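PDB 5VEO: ectonucleotide pyrophosphatase/phosphodiesterase family member 5 from Mus musculus, which probably hydrolyses phosphodiester or pyrophosphate bonds of a restricted range of nucleotide substrates as a zinc-dependent ectoenzyme, captured here in an inactive form with bound AMP. Local coordinates for residues Ile111-Ala116 against Ile166-Leu171; Trp103-Pro108 against Lys294-Val299; Lys244-Leu249 against Phe265-Asp270. The protein carries 1 engineered substitution. All blocks are in the same frame, centred on the assembly; numbering follows the deposited sequence.

Contact 1. Residues Ile111-Ala116 against Ile166-Leu171; sequences ITNQRA and INLGFL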
# COMPACT_ATOMS: atom_id res chain seq x y z
N ILE A 111 11.57 -9.42 -9.82
CA ILE A 111 12.97 -9.73 -10.11
C ILE A 111 13.25 -11.20 -9.83
O ILE A 111 13.86 -11.89 -10.65
CB ILE A 111 13.91 -8.81 -9.32
CG1 ILE A 111 13.71 -7.38 -9.80
CG2 ILE A 111 15.38 -9.24 -9.45
CD1 ILE A 111 14.59 -6.37 -9.13
N THR A 112 12.78 -11.70 -8.69
CA THR A 112 12.95 -13.12 -8.36
C THR A 112 12.28 -14.01 -9.40
O THR A 112 12.87 -15.00 -9.85
CB THR A 112 12.38 -13.38 -6.96
OG1 THR A 112 13.09 -12.56 -6.01
CG2 THR A 112 12.50 -14.83 -6.55
N ASN A 113 11.08 -13.64 -9.82
CA ASN A 113 10.36 -14.36 -10.86
C ASN A 113 11.16 -14.42 -12.15
O ASN A 113 11.22 -15.46 -12.81
CB ASN A 113 9.03 -13.65 -11.10
CG ASN A 113 8.09 -14.43 -11.98
OD1 ASN A 113 7.85 -15.62 -11.78
ND2 ASN A 113 7.52 -13.74 -12.95
N GLN A 114 11.77 -13.30 -12.53
CA GLN A 114 12.52 -13.24 -13.79
C GLN A 114 13.85 -13.95 -13.68
O GLN A 114 14.31 -14.56 -14.67
CB GLN A 114 12.66 -11.77 -14.18
CG GLN A 114 11.29 -11.25 -14.67
CD GLN A 114 11.07 -9.75 -14.55
OE1 GLN A 114 9.91 -9.29 -14.47
NE2 GLN A 114 12.15 -8.97 -14.60
N ARG A 115 14.48 -13.94 -12.50
CA ARG A 115 15.69 -14.74 -12.31
C ARG A 115 15.41 -16.23 -12.42
O ARG A 115 16.32 -17.00 -12.74
CB ARG A 115 16.32 -14.42 -10.95
CG ARG A 115 16.94 -13.04 -10.90
CD ARG A 115 17.55 -12.69 -9.55
NE ARG A 115 18.15 -11.35 -9.61
CZ ARG A 115 18.42 -10.60 -8.55
NH1 ARG A 115 18.14 -11.02 -7.32
NH2 ARG A 115 18.97 -9.40 -8.72
N ALA A 116 14.17 -16.65 -12.18
CA ALA A 116 13.75 -18.04 -12.35
C ALA A 116 13.34 -18.36 -13.78
O ALA A 116 12.91 -19.49 -14.05
CB ALA A 116 12.60 -18.36 -11.39
N ILE A 166 3.62 -13.36 -19.73
CA ILE A 166 3.90 -13.26 -18.30
C ILE A 166 3.15 -14.34 -17.54
O ILE A 166 2.07 -14.80 -17.94
CB ILE A 166 3.55 -11.86 -17.75
CG1 ILE A 166 2.04 -11.58 -17.84
CG2 ILE A 166 4.36 -10.80 -18.48
CD1 ILE A 166 1.58 -10.29 -17.11
N ASN A 167 3.74 -14.74 -16.43
CA ASN A 167 3.03 -15.55 -15.45
C ASN A 167 2.56 -14.72 -14.27
O ASN A 167 1.80 -15.24 -13.45
CB ASN A 167 3.90 -16.68 -14.90
CG ASN A 167 5.12 -16.18 -14.16
OD1 ASN A 167 5.54 -15.06 -14.34
ND2 ASN A 167 5.70 -17.04 -13.33
N LEU A 168 3.04 -13.48 -14.14
CA LEU A 168 2.81 -12.66 -12.95
C LEU A 168 2.54 -11.24 -13.41
O LEU A 168 3.39 -10.61 -14.06
CB LEU A 168 4.02 -12.70 -12.03
CG LEU A 168 4.03 -11.71 -10.87
CD1 LEU A 168 2.85 -12.02 -9.96
CD2 LEU A 168 5.33 -11.80 -10.14
N GLY A 169 1.35 -10.75 -13.11
CA GLY A 169 0.96 -9.40 -13.46
C GLY A 169 0.53 -8.59 -12.24
O GLY A 169 0.03 -9.13 -11.25
N PHE A 170 0.76 -7.27 -12.33
CA PHE A 170 0.38 -6.30 -11.30
C PHE A 170 -0.40 -5.18 -11.96
O PHE A 170 0.07 -4.59 -12.93
CB PHE A 170 1.61 -5.72 -10.60
CG PHE A 170 2.36 -6.72 -9.80
CD1 PHE A 170 1.97 -6.99 -8.49
CD2 PHE A 170 3.43 -7.42 -10.35
CE1 PHE A 170 2.64 -7.94 -7.74
CE2 PHE A 170 4.11 -8.36 -9.59
CZ PHE A 170 3.70 -8.63 -8.29
N LEU A 171 -1.58 -4.89 -11.42
CA LEU A 171 -2.47 -3.87 -11.95
C LEU A 171 -2.87 -2.94 -10.82
O LEU A 171 -3.26 -3.42 -9.75
CB LEU A 171 -3.71 -4.52 -12.58
CG LEU A 171 -4.87 -3.64 -13.03
CD1 LEU A 171 -4.43 -2.70 -14.13
CD2 LEU A 171 -6.08 -4.48 -13.48

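Contact 2. Residues Trp103-Pro108 against Lys294-Val299; sequences WEEATP and KHNDRV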
# COMPACT_ATOMS: atom_id res chain seq x y z
N TRP A 103 15.11 1.83 -3.01
CA TRP A 103 14.42 0.56 -3.19
C TRP A 103 15.29 -0.66 -2.92
O TRP A 103 14.76 -1.77 -2.76
CB TRP A 103 13.89 0.48 -4.64
CG TRP A 103 12.93 1.57 -4.95
CD1 TRP A 103 13.23 2.84 -5.37
CD2 TRP A 103 11.51 1.51 -4.84
NE1 TRP A 103 12.07 3.57 -5.53
CE2 TRP A 103 11.00 2.77 -5.20
CE3 TRP A 103 10.62 0.50 -4.46
CZ2 TRP A 103 9.64 3.04 -5.22
CZ3 TRP A 103 9.27 0.78 -4.47
CH2 TRP A 103 8.79 2.03 -4.85
N GLU A 104 16.60 -0.50 -2.90
CA GLU A 104 17.50 -1.63 -3.03
C GLU A 104 17.86 -2.29 -1.69
O GLU A 104 18.71 -3.19 -1.67
CB GLU A 104 18.74 -1.18 -3.80
CG GLU A 104 18.39 -1.01 -5.27
CD GLU A 104 19.48 -0.43 -6.12
OE1 GLU A 104 20.36 0.31 -5.61
OE2 GLU A 104 19.45 -0.72 -7.33
N GLU A 105 17.20 -1.92 -0.59
CA GLU A 105 17.35 -2.72 0.62
C GLU A 105 16.55 -4.02 0.55
O GLU A 105 16.71 -4.88 1.42
CB GLU A 105 16.95 -1.89 1.85
CG GLU A 105 17.81 -0.65 1.92
CD GLU A 105 17.52 0.29 3.06
OE1 GLU A 105 18.26 1.29 3.17
OE2 GLU A 105 16.60 0.04 3.85
N ALA A 106 15.73 -4.19 -0.48
CA ALA A 106 14.98 -5.41 -0.71
C ALA A 106 14.97 -5.70 -2.20
O ALA A 106 15.49 -4.92 -3.01
CB ALA A 106 13.55 -5.31 -0.16
N THR A 107 14.36 -6.82 -2.56
CA THR A 107 14.22 -7.25 -3.95
C THR A 107 12.76 -7.62 -4.20
O THR A 107 12.27 -8.61 -3.62
CB THR A 107 15.13 -8.44 -4.24
OG1 THR A 107 16.49 -8.03 -4.08
CG2 THR A 107 14.91 -8.95 -5.66
N PRO A 108 12.04 -6.88 -5.05
CA PRO A 108 10.64 -7.21 -5.30
C PRO A 108 10.50 -8.50 -6.10
O PRO A 108 11.39 -8.91 -6.86
CB PRO A 108 10.12 -6.01 -6.09
CG PRO A 108 11.35 -5.49 -6.80
CD PRO A 108 12.47 -5.69 -5.82
N LYS A 294 11.21 1.01 13.31
CA LYS A 294 12.27 1.86 13.85
C LYS A 294 13.69 1.51 13.41
O LYS A 294 14.56 2.38 13.48
CB LYS A 294 12.18 1.84 15.39
CG LYS A 294 12.85 0.68 16.06
CD LYS A 294 12.90 0.90 17.57
CE LYS A 294 11.73 0.24 18.19
NZ LYS A 294 11.67 0.42 19.66
N HIS A 295 13.95 0.28 12.96
CA HIS A 295 15.33 -0.15 12.70
C HIS A 295 15.75 0.19 11.27
O HIS A 295 16.05 -0.68 10.46
CB HIS A 295 15.48 -1.64 12.98
CG HIS A 295 15.22 -2.01 14.40
ND1 HIS A 295 16.00 -1.55 15.45
CD2 HIS A 295 14.27 -2.79 14.96
CE1 HIS A 295 15.54 -2.04 16.59
NE2 HIS A 295 14.49 -2.80 16.32
N ASN A 296 15.77 1.49 10.98
CA ASN A 296 16.13 1.96 9.65
C ASN A 296 16.52 3.42 9.76
O ASN A 296 15.85 4.19 10.44
CB ASN A 296 14.96 1.79 8.67
CG ASN A 296 15.40 1.92 7.23
OD1 ASN A 296 15.69 3.02 6.75
ND2 ASN A 296 15.46 0.79 6.53
N ASP A 297 17.61 3.80 9.08
CA ASP A 297 18.09 5.17 9.18
C ASP A 297 17.16 6.18 8.49
O ASP A 297 17.34 7.39 8.65
CB ASP A 297 19.50 5.28 8.60
CG ASP A 297 20.53 4.46 9.39
OD1 ASP A 297 20.33 4.24 10.61
OD2 ASP A 297 21.54 4.04 8.78
N ARG A 298 16.15 5.71 7.74
CA ARG A 298 15.14 6.60 7.18
C ARG A 298 14.00 6.89 8.15
O ARG A 298 13.09 7.67 7.82
CB ARG A 298 14.58 6.01 5.89
CG ARG A 298 15.63 5.93 4.82
CD ARG A 298 15.26 4.97 3.74
NE ARG A 298 16.38 4.83 2.82
CZ ARG A 298 16.44 3.97 1.82
NH1 ARG A 298 15.43 3.14 1.58
NH2 ARG A 298 17.53 3.93 1.07
N VAL A 299 14.01 6.29 9.33
CA VAL A 299 13.09 6.69 10.39
C VAL A 299 13.72 7.87 11.13
O VAL A 299 14.85 7.78 11.63
CB VAL A 299 12.79 5.52 11.33
CG1 VAL A 299 11.85 5.94 12.45
CG2 VAL A 299 12.21 4.36 10.53
O HOH W 1 15.12 0.04 0.05
O HOH W 2 17.96 2.91 5.13

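Contact 3. Residues Lys244-Leu249 against Phe265-Asp270; sequences KEHYTL and FDEVYD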
# COMPACT_ATOMS: atom_id res chain seq x y z
N LYS A 244 9.07 26.79 13.75
CA LYS A 244 9.28 26.15 12.45
C LYS A 244 10.73 26.24 11.98
O LYS A 244 11.14 25.43 11.14
CB LYS A 244 8.36 26.78 11.41
CG LYS A 244 8.65 28.26 11.13
CD LYS A 244 7.58 28.89 10.23
CE LYS A 244 7.83 30.38 9.99
NZ LYS A 244 9.21 30.67 9.52
N GLU A 245 11.50 27.20 12.47
CA GLU A 245 12.90 27.31 12.08
C GLU A 245 13.79 26.26 12.71
O GLU A 245 14.95 26.13 12.31
CB GLU A 245 13.47 28.69 12.46
CG GLU A 245 12.76 29.87 11.84
CD GLU A 245 12.82 29.86 10.32
OE1 GLU A 245 13.85 29.44 9.76
OE2 GLU A 245 11.82 30.28 9.69
N HIS A 246 13.29 25.50 13.68
CA HIS A 246 14.15 24.63 14.47
C HIS A 246 13.98 23.16 14.13
O HIS A 246 14.55 22.31 14.82
CB HIS A 246 13.91 24.87 15.95
CG HIS A 246 14.40 26.21 16.41
ND1 HIS A 246 14.14 26.71 17.67
CD2 HIS A 246 15.14 27.15 15.78
CE1 HIS A 246 14.70 27.90 17.79
NE2 HIS A 246 15.32 28.19 16.66
N TYR A 247 13.21 22.84 13.09
CA TYR A 247 13.11 21.45 12.64
C TYR A 247 12.71 21.42 11.17
O TYR A 247 12.25 22.42 10.61
CB TYR A 247 12.09 20.68 13.49
CG TYR A 247 10.65 21.13 13.28
CD1 TYR A 247 10.17 22.27 13.91
CD2 TYR A 247 9.79 20.42 12.46
CE1 TYR A 247 8.87 22.70 13.73
CE2 TYR A 247 8.47 20.83 12.28
CZ TYR A 247 8.01 21.97 12.93
OH TYR A 247 6.72 22.39 12.73
N THR A 248 12.89 20.26 10.55
CA THR A 248 12.40 20.00 9.21
C THR A 248 11.33 18.92 9.30
O THR A 248 11.53 17.89 9.96
CB THR A 248 13.53 19.55 8.26
OG1 THR A 248 14.58 20.52 8.28
CG2 THR A 248 13.01 19.40 6.83
N LEU A 249 10.20 19.17 8.65
CA LEU A 249 9.10 18.21 8.61
C LEU A 249 9.27 17.39 7.34
O LEU A 249 9.04 17.87 6.24
CB LEU A 249 7.76 18.95 8.66
CG LEU A 249 6.49 18.14 8.88
CD1 LEU A 249 6.56 17.28 10.14
CD2 LEU A 249 5.31 19.11 8.94
N PHE A 265 16.99 18.94 19.45
CA PHE A 265 16.23 17.73 19.75
C PHE A 265 15.44 17.88 21.04
O PHE A 265 14.22 17.67 21.06
CB PHE A 265 17.16 16.52 19.82
CG PHE A 265 16.43 15.24 19.98
CD1 PHE A 265 16.12 14.45 18.88
CD2 PHE A 265 15.99 14.83 21.23
CE1 PHE A 265 15.43 13.27 19.03
CE2 PHE A 265 15.30 13.66 21.39
CZ PHE A 265 15.02 12.87 20.29
N ASP A 266 16.10 18.26 22.14
CA ASP A 266 15.38 18.37 23.40
C ASP A 266 14.31 19.44 23.33
O ASP A 266 13.21 19.27 23.87
CB ASP A 266 16.34 18.68 24.55
CG ASP A 266 17.11 17.47 24.98
OD1 ASP A 266 16.67 16.37 24.64
OD2 ASP A 266 18.13 17.62 25.68
N GLU A 267 14.62 20.56 22.68
CA GLU A 267 13.65 21.63 22.54
C GLU A 267 12.39 21.12 21.85
O GLU A 267 11.27 21.36 22.31
CB GLU A 267 14.24 22.79 21.75
CG GLU A 267 13.21 23.86 21.42
CD GLU A 267 13.75 24.95 20.54
OE1 GLU A 267 14.86 25.45 20.81
OE2 GLU A 267 13.06 25.34 19.57
N VAL A 268 12.58 20.45 20.72
CA VAL A 268 11.45 19.97 19.92
C VAL A 268 10.70 18.88 20.67
O VAL A 268 9.47 18.91 20.77
CB VAL A 268 11.95 19.47 18.56
CG1 VAL A 268 10.83 18.77 17.78
CG2 VAL A 268 12.48 20.63 17.76
N TYR A 269 11.43 17.92 21.22
CA TYR A 269 10.77 16.84 21.93
C TYR A 269 10.01 17.36 23.14
O TYR A 269 8.85 16.98 23.36
CB TYR A 269 11.78 15.77 22.33
CG TYR A 269 11.12 14.62 23.03
CD1 TYR A 269 11.05 14.58 24.41
CD2 TYR A 269 10.53 13.59 22.31
CE1 TYR A 269 10.42 13.54 25.06
CE2 TYR A 269 9.90 12.54 22.95
CZ TYR A 269 9.86 12.52 24.32
OH TYR A 269 9.23 11.48 24.96
N ASP A 270 10.64 18.23 23.95
CA ASP A 270 9.99 18.70 25.18
C ASP A 270 8.78 19.58 24.89
O ASP A 270 7.82 19.60 25.67
CB ASP A 270 10.96 19.47 26.06
CG ASP A 270 12.06 18.61 26.63
OD1 ASP A 270 11.95 17.37 26.57
OD2 ASP A 270 13.04 19.19 27.16

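Contact 1. Residues Ile111-Ala116 against Ile166-Leu171
Asn113, on the last turns of helix 109-115, and Asn167, next to Leu168 of strand 168-173, lock their side-chain amides into a closed pair. Followed outward, Asn113 leaves the helix with CB directed at the strand, and CG stands anti to the backbone N (chi1 -170°), which carries the amide away from the helix. CG itself lies beside the facing amide, and both branches beyond it are used. OD1 accepts from Asn167 ND2 at 3.0 Å, in the carbonyl plane on a lone pair. ND2 gives one N-H to Asn167 OD1 at 2.8 Å, an almost straight bond (169° at the hydrogen), again onto a lone pair in the carbonyl plane. The two amides come from opposite directions with planes only 14° apart, so the bonds form a flat cyclic dimer; OD1 of Asn113 and OD1 of Asn167, both acceptors, are kept 3.5 Å apart. Asn113 ND2 also rests against Leu168, with CB at 3.8 Å and CD2 at 4.1 Å, so an aliphatic side chain lies beside the polar pair. A further bond from the same nitrogen goes to Ser120 OG, at the start of the neighbouring strand 120-123, while His118 packs on both asparagines. The contact ties helix 109-115 to the segment carrying strand 168-173, an inner strand of the mixed sheet of the alkaline-phosphatase-like fold. With donor matched to acceptor twice, two buried amides satisfy each other, and their rotation is fixed, since flipping either one alone would set like against like.

Contact 2. Residues Trp103-Pro108 against Lys294-Val299
An Asx turn within a type I beta turn shapes the polar site where loop 294-299 meets Glu105: Asn296 OD1 accepts from Arg298 N at 2.9 Å, and the turn runs from Asn296 to Val299. This hold on OD1 leaves Asn296 ND2 directed across the contact, where it donates to Glu105 OE2 at 3.0 Å. The carboxylate oxygen is met on its syn lone pair and lies close to the amide plane, although the carboxylate and amide planes are 34° apart. Glu105 reaches over with its chain extended beyond CG (chi2 179°), and its other oxygen settles above a face of the Arg298 guanidinium. There OE1 is 3.5 Å from Arg298 NH2, in a salt bridge of charges alone, because no N-H points at it; the two flat groups stack, 16° from parallel. Stronger partners of the arginine lie outside the two segments: NE forms a salt bridge with Asp83, and NH1 bonds to Gly75 O. Asn296 ND2 has a second acceptor in Glu72 O. One water donates to both Glu105 OE1, at 2.6 Å, and Asn296 OD1, at 2.8 Å, closing a ring of polar links. A second accepts from Glu105 N at 2.9 Å and more weakly from Arg298 NH1. Both carboxylate oxygens of Glu105 are thus engaged, and the guanidinium whose face OE1 covers would be expected to favour the ionised acid.

Contact 3. Residues Lys244-Leu249 against Phe265-Asp270
His246 holds its CG beside the backbone N (chi1 -69°), and Glu267 answers with CG anti to its own N and a chain extended beyond it, bringing the carboxylate to the edge of the imidazole. ND1 donates to Glu267 OE2 at 2.6 Å, a short and nearly straight bond (168° at the hydrogen). The acceptor lies close to the ring plane, whereas ND1 meets OE2 on its syn side, slightly out of the carboxylate plane. The two side chains cross at about a right angle, and ring and carboxylate are turned 62° against each other. The glutamate's negative charge would be expected to favour a protonated, positively charged imidazole. This polar clasp joins the segment carrying edge strand 247-249 of a four-stranded antiparallel sheet to the first turns of helix 265-272, which packs against that sheet. Thr248 pairs through its backbone with Leu259 of the adjacent strand 255-260, and His246 with Lys261. Deeper in, Val268 faces the strand: its CG2 lies 4.0 Å from His246 O and 4.3 Å from Tyr247 CB. The same valine also packs on Ile258 and Ile302 of the sheet, and Tyr247 adds its own contact with Ile258. The phenol end of Tyr247 is anchored away from the helix, where OH bonds to Gln314 NE2.

From the N terminus, the chain first passes Trp103-Pro108, whose partner Lys294-Val299 does not come until 186 residues later, so contact 2 closes the longest loop. It joins the loop leading into helix 109-115 to the loop between strands 279-283 and 302-306. Within that span the other two follow in series. Contact 1 closes first, returning from helix 109-115 to strand 168-173 of the eight-stranded mixed sheet. Contact 3 then makes a short closure between strand 247-249 and helix 265-272, at the four-stranded antiparallel sheet. Contacts 1 and 2 adjoin, with Thr107 CG2 packing 4.1 Å from Thr112 OG1. Contact 3 touches neither: its nearest atoms are about 9 Å from those of contact 2, and its centre is about 44 Å from that of contact 1.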